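PDB 4ZNM: C-domain type II peptide synthetase, which is a condensation-domain protein of the peptide synthetase family, a single chain folded around two separate mixed beta-sheets with helices packed on them. Local coordinates for residues 247-251 with 252-256; 431-434 with 435-439; 440-443 with 444-448; 447-450 with 451-455. All blocks are in the same frame, centred on the assembly; numbering follows the deposited sequence.

Interaction 1: 247-251 with 252-256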
# COMPACT_ATOMS: atom_id res chain seq x y z
N PHE A 247 4.78 1.96 13.34
CA PHE A 247 6.11 2.07 13.91
C PHE A 247 6.98 2.95 13.03
O PHE A 247 6.60 3.31 11.90
CB PHE A 247 6.75 0.68 14.07
CG PHE A 247 7.00 -0.02 12.79
CD1 PHE A 247 6.01 -0.80 12.22
CD2 PHE A 247 8.22 0.08 12.14
CE1 PHE A 247 6.23 -1.47 11.02
CE2 PHE A 247 8.45 -0.62 10.94
CZ PHE A 247 7.45 -1.38 10.39
N ALA A 248 8.14 3.31 13.56
CA ALA A 248 9.07 4.19 12.86
C ALA A 248 10.47 3.68 13.13
O ALA A 248 10.78 3.24 14.24
CB ALA A 248 8.94 5.57 13.31
N VAL A 249 11.30 3.70 12.10
CA VAL A 249 12.66 3.30 12.32
C VAL A 249 13.39 4.56 12.77
O VAL A 249 13.57 5.50 12.00
CB VAL A 249 13.25 2.64 11.10
CG1 VAL A 249 14.65 2.13 11.41
CG2 VAL A 249 12.39 1.49 10.71
N ARG A 250 13.74 4.53 14.06
CA ARG A 250 14.56 5.52 14.76
C ARG A 250 15.74 6.05 13.95
O ARG A 250 16.41 5.29 13.26
CB ARG A 250 15.08 4.89 16.06
CG ARG A 250 13.99 4.29 16.95
CD ARG A 250 14.54 3.58 18.20
NE ARG A 250 15.23 2.31 17.93
CZ ARG A 250 16.55 2.14 17.88
NH1 ARG A 250 17.39 3.16 18.05
NH2 ARG A 250 17.05 0.93 17.64
N GLY A 251 16.01 7.35 14.06
CA GLY A 251 17.09 8.00 13.35
C GLY A 251 18.40 7.22 13.35
O GLY A 251 18.90 6.90 12.29
N GLU A 252 18.92 6.90 14.53
CA GLU A 252 20.13 6.07 14.66
C GLU A 252 20.03 4.77 13.81
O GLU A 252 20.88 4.50 12.96
CB GLU A 252 20.37 5.72 16.14
CG GLU A 252 21.78 5.21 16.49
CD GLU A 252 22.15 5.41 17.97
OE1 GLU A 252 23.03 6.26 18.26
OE2 GLU A 252 21.58 4.72 18.84
N LEU A 253 18.99 3.98 14.03
CA LEU A 253 18.80 2.75 13.26
C LEU A 253 18.59 3.02 11.77
O LEU A 253 19.13 2.31 10.92
CB LEU A 253 17.62 1.95 13.80
CG LEU A 253 17.32 0.61 13.12
CD1 LEU A 253 18.57 -0.26 13.07
CD2 LEU A 253 16.21 -0.07 13.87
N ALA A 254 17.79 4.05 11.46
CA ALA A 254 17.53 4.45 10.08
C ALA A 254 18.87 4.76 9.38
O ALA A 254 19.15 4.30 8.29
CB ALA A 254 16.61 5.67 10.04
N ASP A 255 19.68 5.56 10.04
CA ASP A 255 20.96 5.96 9.46
C ASP A 255 21.85 4.74 9.24
O ASP A 255 22.52 4.65 8.20
CB ASP A 255 21.64 6.99 10.36
CG ASP A 255 20.99 8.37 10.27
OD1 ASP A 255 19.88 8.49 9.71
OD2 ASP A 255 21.59 9.34 10.78
N ALA A 256 21.83 3.78 10.16
CA ALA A 256 22.63 2.56 10.01
C ALA A 256 22.14 1.73 8.82
O ALA A 256 22.94 1.14 8.09
CB ALA A 256 22.61 1.73 11.28

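Interaction 2: 431-434 with 435-439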
# COMPACT_ATOMS: atom_id res chain seq x y z
N ASN A 431 -9.81 -11.11 13.44
CA ASN A 431 -10.46 -12.42 13.53
C ASN A 431 -9.45 -13.59 13.48
O ASN A 431 -9.85 -14.75 13.56
CB ASN A 431 -11.49 -12.58 12.41
CG ASN A 431 -10.94 -12.21 11.07
OD1 ASN A 431 -10.43 -11.12 10.89
ND2 ASN A 431 -11.05 -13.11 10.10
N ARG A 432 -8.16 -13.30 13.38
CA ARG A 432 -7.16 -14.35 13.26
C ARG A 432 -6.00 -14.13 14.22
O ARG A 432 -5.40 -15.08 14.68
CB ARG A 432 -6.62 -14.40 11.82
CG ARG A 432 -7.67 -14.79 10.76
CD ARG A 432 -8.29 -16.20 10.96
NE ARG A 432 -7.35 -17.29 10.81
CZ ARG A 432 -7.00 -17.84 9.65
NH1 ARG A 432 -7.51 -17.37 8.52
NH2 ARG A 432 -6.13 -18.84 9.63
N PHE A 433 -5.66 -12.87 14.50
CA PHE A 433 -4.54 -12.58 15.39
C PHE A 433 -4.93 -11.68 16.52
O PHE A 433 -5.65 -10.71 16.32
CB PHE A 433 -3.38 -11.92 14.62
CG PHE A 433 -2.55 -12.89 13.82
CD1 PHE A 433 -1.64 -13.72 14.46
CD2 PHE A 433 -2.68 -12.96 12.44
CE1 PHE A 433 -0.85 -14.61 13.73
CE2 PHE A 433 -1.90 -13.83 11.69
CZ PHE A 433 -0.97 -14.66 12.34
N LYS A 434 -4.39 -11.99 17.69
CA LYS A 434 -4.40 -11.09 18.83
C LYS A 434 -3.35 -9.99 18.70
O LYS A 434 -2.28 -10.20 18.11
CB LYS A 434 -4.15 -11.87 20.11
CG LYS A 434 -5.29 -12.79 20.49
CD LYS A 434 -4.78 -13.91 21.37
CE LYS A 434 -5.82 -14.35 22.38
NZ LYS A 434 -5.74 -15.81 22.64
N ASP A 435 -3.65 -8.83 19.28
CA ASP A 435 -2.77 -7.65 19.18
C ASP A 435 -1.37 -7.89 19.76
O ASP A 435 -0.37 -7.41 19.23
CB ASP A 435 -3.39 -6.45 19.88
CG ASP A 435 -4.72 -6.03 19.27
OD1 ASP A 435 -4.87 -6.15 18.03
OD2 ASP A 435 -5.62 -5.60 20.03
N GLU A 436 -1.34 -8.64 20.86
CA GLU A 436 -0.11 -8.96 21.57
C GLU A 436 0.86 -9.79 20.72
O GLU A 436 2.06 -9.58 20.71
CB GLU A 436 -0.45 -9.71 22.85
CG GLU A 436 -1.23 -8.88 23.87
CD GLU A 436 -2.71 -8.63 23.50
OE1 GLU A 436 -3.27 -9.35 22.62
OE2 GLU A 436 -3.31 -7.70 24.10
N THR A 437 0.31 -10.76 20.01
CA THR A 437 1.10 -11.59 19.11
C THR A 437 1.79 -10.73 18.07
O THR A 437 2.96 -10.91 17.78
CB THR A 437 0.21 -12.61 18.38
OG1 THR A 437 -0.47 -13.38 19.36
CG2 THR A 437 1.02 -13.51 17.46
N MSE A 438 1.04 -9.79 17.50
CA MSE A 438 1.58 -8.94 16.44
C MSE A 438 2.56 -7.89 17.02
O MSE A 438 3.54 -7.53 16.39
CB MSE A 438 0.44 -8.27 15.69
CG MSE A 438 -0.36 -9.29 14.88
SE MSE A 438 0.64 -9.83 13.26
CE MSE A 438 1.05 -11.64 13.80
N ALA A 439 2.27 -7.43 18.23
CA ALA A 439 3.16 -6.53 18.95
C ALA A 439 4.53 -7.18 19.17
O ALA A 439 5.58 -6.53 18.99
CB ALA A 439 2.54 -6.13 20.28

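Interaction 3: 440-443 with 444-448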
# COMPACT_ATOMS: atom_id res chain seq x y z
N ALA A 440 4.53 -8.46 19.55
CA ALA A 440 5.78 -9.20 19.76
C ALA A 440 6.49 -9.45 18.43
O ALA A 440 7.70 -9.36 18.33
CB ALA A 440 5.51 -10.54 20.48
N PHE A 441 5.71 -9.73 17.40
CA PHE A 441 6.25 -9.98 16.07
C PHE A 441 7.01 -8.73 15.59
O PHE A 441 8.12 -8.83 15.12
CB PHE A 441 5.08 -10.33 15.16
CG PHE A 441 5.45 -10.91 13.83
CD1 PHE A 441 6.58 -11.67 13.64
CD2 PHE A 441 4.60 -10.71 12.75
CE1 PHE A 441 6.87 -12.22 12.38
CE2 PHE A 441 4.87 -11.25 11.50
CZ PHE A 441 6.02 -11.99 11.31
N LEU A 442 6.38 -7.56 15.73
CA LEU A 442 6.98 -6.30 15.33
C LEU A 442 8.24 -6.00 16.14
O LEU A 442 9.25 -5.56 15.59
CB LEU A 442 5.94 -5.17 15.49
CG LEU A 442 6.44 -3.75 15.34
CD1 LEU A 442 7.08 -3.57 13.99
CD2 LEU A 442 5.24 -2.84 15.51
N ALA A 443 8.18 -6.24 17.44
CA ALA A 443 9.34 -5.94 18.28
C ALA A 443 10.51 -6.88 17.95
O ALA A 443 11.66 -6.47 17.99
CB ALA A 443 8.98 -6.04 19.74
N ASP A 444 10.20 -8.14 17.61
CA ASP A 444 11.22 -9.10 17.18
C ASP A 444 11.87 -8.66 15.87
O ASP A 444 13.09 -8.82 15.66
CB ASP A 444 10.61 -10.49 16.98
CG ASP A 444 10.18 -11.16 18.28
OD1 ASP A 444 10.57 -10.71 19.38
OD2 ASP A 444 9.42 -12.15 18.20
N TYR A 445 11.06 -8.16 14.95
CA TYR A 445 11.59 -7.65 13.68
C TYR A 445 12.54 -6.47 13.91
O TYR A 445 13.62 -6.43 13.32
CB TYR A 445 10.46 -7.22 12.71
CG TYR A 445 11.02 -6.58 11.45
CD1 TYR A 445 11.59 -7.34 10.44
CD2 TYR A 445 11.04 -5.21 11.30
CE1 TYR A 445 12.14 -6.78 9.31
CE2 TYR A 445 11.60 -4.62 10.15
CZ TYR A 445 12.16 -5.41 9.16
OH TYR A 445 12.71 -4.83 8.02
N LEU A 446 12.17 -5.51 14.74
CA LEU A 446 13.02 -4.33 14.91
C LEU A 446 14.35 -4.72 15.56
O LEU A 446 15.41 -4.13 15.26
CB LEU A 446 12.31 -3.24 15.72
CG LEU A 446 11.15 -2.62 14.95
CD1 LEU A 446 10.30 -1.65 15.82
CD2 LEU A 446 11.65 -1.89 13.70
N ASP A 447 14.29 -5.71 16.43
CA ASP A 447 15.50 -6.22 17.08
C ASP A 447 16.40 -6.98 16.07
O ASP A 447 17.61 -6.79 16.05
CB ASP A 447 15.14 -7.14 18.27
CG ASP A 447 16.36 -7.64 19.02
OD1 ASP A 447 16.97 -6.83 19.75
OD2 ASP A 447 16.71 -8.84 18.88
N VAL A 448 15.80 -7.82 15.23
CA VAL A 448 16.57 -8.54 14.21
C VAL A 448 17.28 -7.53 13.31
O VAL A 448 18.50 -7.62 13.06
CB VAL A 448 15.67 -9.48 13.38
CG1 VAL A 448 16.33 -9.87 12.06
CG2 VAL A 448 15.35 -10.72 14.18

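Interaction 4: 447-450 with 451-455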
# COMPACT_ATOMS: atom_id res chain seq x y z
N ASP A 447 14.29 -5.71 16.43
CA ASP A 447 15.50 -6.22 17.08
C ASP A 447 16.40 -6.98 16.07
O ASP A 447 17.61 -6.79 16.05
CB ASP A 447 15.14 -7.14 18.27
CG ASP A 447 16.36 -7.64 19.02
OD1 ASP A 447 16.97 -6.83 19.75
OD2 ASP A 447 16.71 -8.84 18.88
N VAL A 448 15.80 -7.82 15.23
CA VAL A 448 16.57 -8.54 14.21
C VAL A 448 17.28 -7.53 13.31
O VAL A 448 18.50 -7.62 13.06
CB VAL A 448 15.67 -9.48 13.38
CG1 VAL A 448 16.33 -9.87 12.06
CG2 VAL A 448 15.35 -10.72 14.18
N LEU A 449 16.52 -6.53 12.85
CA LEU A 449 17.05 -5.51 11.93
C LEU A 449 18.20 -4.76 12.57
O LEU A 449 19.23 -4.53 11.95
CB LEU A 449 15.94 -4.54 11.51
CG LEU A 449 16.34 -3.36 10.65
CD1 LEU A 449 16.87 -3.85 9.32
CD2 LEU A 449 15.14 -2.44 10.42
N GLU A 450 18.06 -4.36 13.83
CA GLU A 450 19.13 -3.61 14.49
C GLU A 450 20.42 -4.41 14.57
O GLU A 450 21.52 -3.89 14.30
CB GLU A 450 18.70 -3.21 15.89
CG GLU A 450 19.69 -2.30 16.60
CD GLU A 450 19.15 -1.79 17.93
OE1 GLU A 450 17.96 -1.42 17.98
OE2 GLU A 450 19.91 -1.78 18.92
N ASN A 451 20.28 -5.66 14.96
CA ASN A 451 21.44 -6.52 15.15
C ASN A 451 22.09 -6.89 13.83
O ASN A 451 23.30 -7.02 13.73
CB ASN A 451 21.02 -7.76 15.93
CG ASN A 451 20.85 -7.46 17.39
OD1 ASN A 451 21.65 -6.72 17.97
ND2 ASN A 451 19.82 -8.03 18.01
N ALA A 452 21.27 -7.02 12.80
CA ALA A 452 21.79 -7.37 11.48
C ALA A 452 22.70 -6.29 10.91
O ALA A 452 23.77 -6.61 10.41
CB ALA A 452 20.64 -7.65 10.53
N VAL A 453 22.29 -5.02 10.96
CA VAL A 453 23.07 -3.96 10.33
C VAL A 453 24.21 -3.52 11.24
O VAL A 453 25.21 -3.01 10.77
CB VAL A 453 22.20 -2.74 9.95
CG1 VAL A 453 21.22 -3.11 8.86
CG2 VAL A 453 21.50 -2.21 11.16
N ALA A 454 24.08 -3.76 12.54
CA ALA A 454 25.20 -3.53 13.46
C ALA A 454 26.32 -4.55 13.26
O ALA A 454 27.49 -4.19 13.32
CB ALA A 454 24.71 -3.57 14.91
N ARG A 455 25.99 -5.82 13.01
CA ARG A 455 27.02 -6.83 12.81
C ARG A 455 26.75 -7.69 11.58
O ARG A 455 26.53 -8.89 11.68
CB ARG A 455 27.15 -7.71 14.05
CG ARG A 455 27.82 -7.01 15.24
CD ARG A 455 27.51 -7.70 16.58
NE ARG A 455 26.08 -7.72 16.87
CZ ARG A 455 25.40 -6.70 17.40
NH1 ARG A 455 26.01 -5.55 17.71
NH2 ARG A 455 24.10 -6.82 17.62

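Interaction 1: 247-251 with 252-256
With chi1 of -175° in Val-249 and -178° in Leu-253, CG1 of the valine and CG of the leucine each lie opposite their own backbone N, and this sets the two branched side chains against one another at an oblique angle. CG1 comes to 3.5 Å from Leu-253 CG and 3.7 Å from Leu-253 CD2. The motif is a strand-to-helix turn: strand 242-249, at one edge of the five-stranded sheet, runs out and helix 251-264 starts almost at once, with Arg-250 in the N-cap position. An arginine side chain carries only donors and cannot cap the first N-H groups of a helix. Its backbone does the work, since Arg-250 O accepts the first bond of the helix from Ala-254 N at 2.6 Å and nearly straight. The next bond runs from Asp-255 N to Gly-251 O at 2.7 Å. The arginine side chain, bent at chi3, folds over Leu-253 and lays one guanidinium face above Leu-253 CB, near the rim of the group, with NH2 4.0 Å from that carbon. NH2 also forms a salt bridge with Glu-450 on helix 435-454, although the arginine is poorly ordered. Its NH1 stands 4.5 Å from Glu-252 OE2, too far for a salt bridge. Leucine and valine suit the buried side, where Leu-253 reaches Val-453 and Val-249 reaches Met-422 of the adjacent strand. A small methyl suits the buried place of Ala-254 against the same Met-422; its CB lies 3.2 Å from Arg-250 O.

Interaction 2: 431-434 with 435-439
Lys-434 N and Thr-437 OG1 both hydrogen-bond to one carboxylate oxygen, OD2 of Asp-231, so a single acceptor ties the N-cap residue to the first turn of helix 435-454. Threonine suits this place because its two branches do different work: OG1 takes the carboxylate, while CG2 turns to the ring of Phe-433 and lies 4.0 Å from Phe-433 CD1. The two side chains cross at about a right angle. The main apolar contact is a Met-aromatic one. Met-438, present as selenomethionine, bends at chi2 (-75°) and again at chi3, and this double bend carries its end back over the Phe-433 ring. CE sits above one face at 3.6 Å from the ring centroid, 19° off the normal, as a CH-pi contact. It is displaced toward the CD1-CE1 side, 3.5 Å from Phe-433 CD1. SE lies over the same ring, 4.6 Å from the centroid. A long flexible side chain suits the task, since it can be drawn across a flat ring from a residue five positions on. The backbone link of this first turn is slack: Met-438 N reaches Lys-434 O only at 3.4 Å, a weak bond. Alongside it, Lys-434 CB rests 3.7 Å from Glu-436 OE1, while the end of the lysine leads away from the helix. Within the fold, this turn links strand 422-429 to helix 435-454; Phe-433 and Met-438 both lean on Tyr-428 of that strand, Phe-433 also touches Gln-367 of strand 366-373, and Met-438 reaches Gln-245 of strand 242-249.

Interaction 3: 440-443 with 444-448
Leu-442 lies alongside Leu-446, one turn further on, and the two side chains point the same way, with CD1 of Leu-442 at 4.2 Å from CD1 of Leu-446. They arrive there by different torsions. Leu-442 places CG opposite its backbone N (chi1 170°), whereas Leu-446 places CG beside its own N (chi1 -69°), which swings it back toward the preceding turn and brings CG to 3.6 Å from Leu-442 O. Leucine suits both positions, because this flank meets Phe-247 of strand 242-249. The same backward swing in Asp-444 brings its CG to 3.1 Å from Ala-440 O, with both carboxylate oxygens 3.3 Å from that carbonyl oxygen. Acceptor faces acceptor here, and the approach is probably slightly unfavourable. This run is the middle of an amphipathic alpha-helix, 435-454, and four successive i to i+4 bonds carry it, from Asp-444 N to Ala-440 O at 2.9 Å through to Asp-447 N to Ala-443 O at 3.2 Å. Ala-440 and Ala-443 are exposed, and their small methyls leave little apolar surface to solvent. Phe-441 and Tyr-445, four residues apart, are both buried, and their rings reach across to Trp-412 and helix 268-284. Phe-441 meets Trp-412 edge-to-face and makes a cation-pi contact with Arg-283. Tyr-445 also meets Trp-412, and its OH hydrogen-bonds to Met-272 O. Nearer the backbone, Tyr-445 CB packs 3.5 Å from Leu-442 O.

Interaction 4: 447-450 with 451-455
Asp-447 and Asn-451, one turn apart on the helix, meet with their flat ends almost perpendicular: the carboxylate and amide planes are 87° apart and the side chains cross at a slant. Asn-451 ND2 stands 3.3 Å from Asp-447 OD2; it is also near Asp-447 O, but at too poor an angle for a hydrogen bond. Short polar residues suit this more exposed side of the helix. On the buried side Leu-449 and Val-453 approach loosely, CD1 of the leucine 4.4 Å from CG1 of the valine. Val-453 (chi1 -67°) holds CG2 between its backbone N and carbonyl carbon, a turn that presses this methyl to 3.3 Å from Leu-449 O. The extended chain of Glu-450 (chi2 173°) carries its carboxylate to a salt bridge with Arg-250. Ala-452 is buried, a place that suits a small apolar residue, and its N bonds to Val-448 O at 2.8 Å. Val-448 and Leu-449 touch helix 268-284, and Val-453 reaches both that helix and Ala-256 of helix 251-264. Such a division, polar on one side and branched apolar on the other, is typical of an amphipathic helix, here the last turns of helix 435-454.

Overall arrangement
Interactions 2, 3 and 4 follow helix 435-454 from its start to its end, while interaction 1 sits beside its later part on strand 242-249 and helix 251-264. Interactions 1 and 2 are both entries into helices, yet one relies on backbone bonds and aliphatic packing and the other on an aromatic face and an outside carboxylate. Each contact has a buried side: aliphatic in interactions 1 and 4, aromatic in 3, ring and selenomethionine in 2. Charged residues and small alanines mark the exposed sides. Interaction 1 meets interaction 3 by apolar packing and interaction 4 by packing plus a salt bridge, but stays about 8 Å from interaction 2 between nearest atoms.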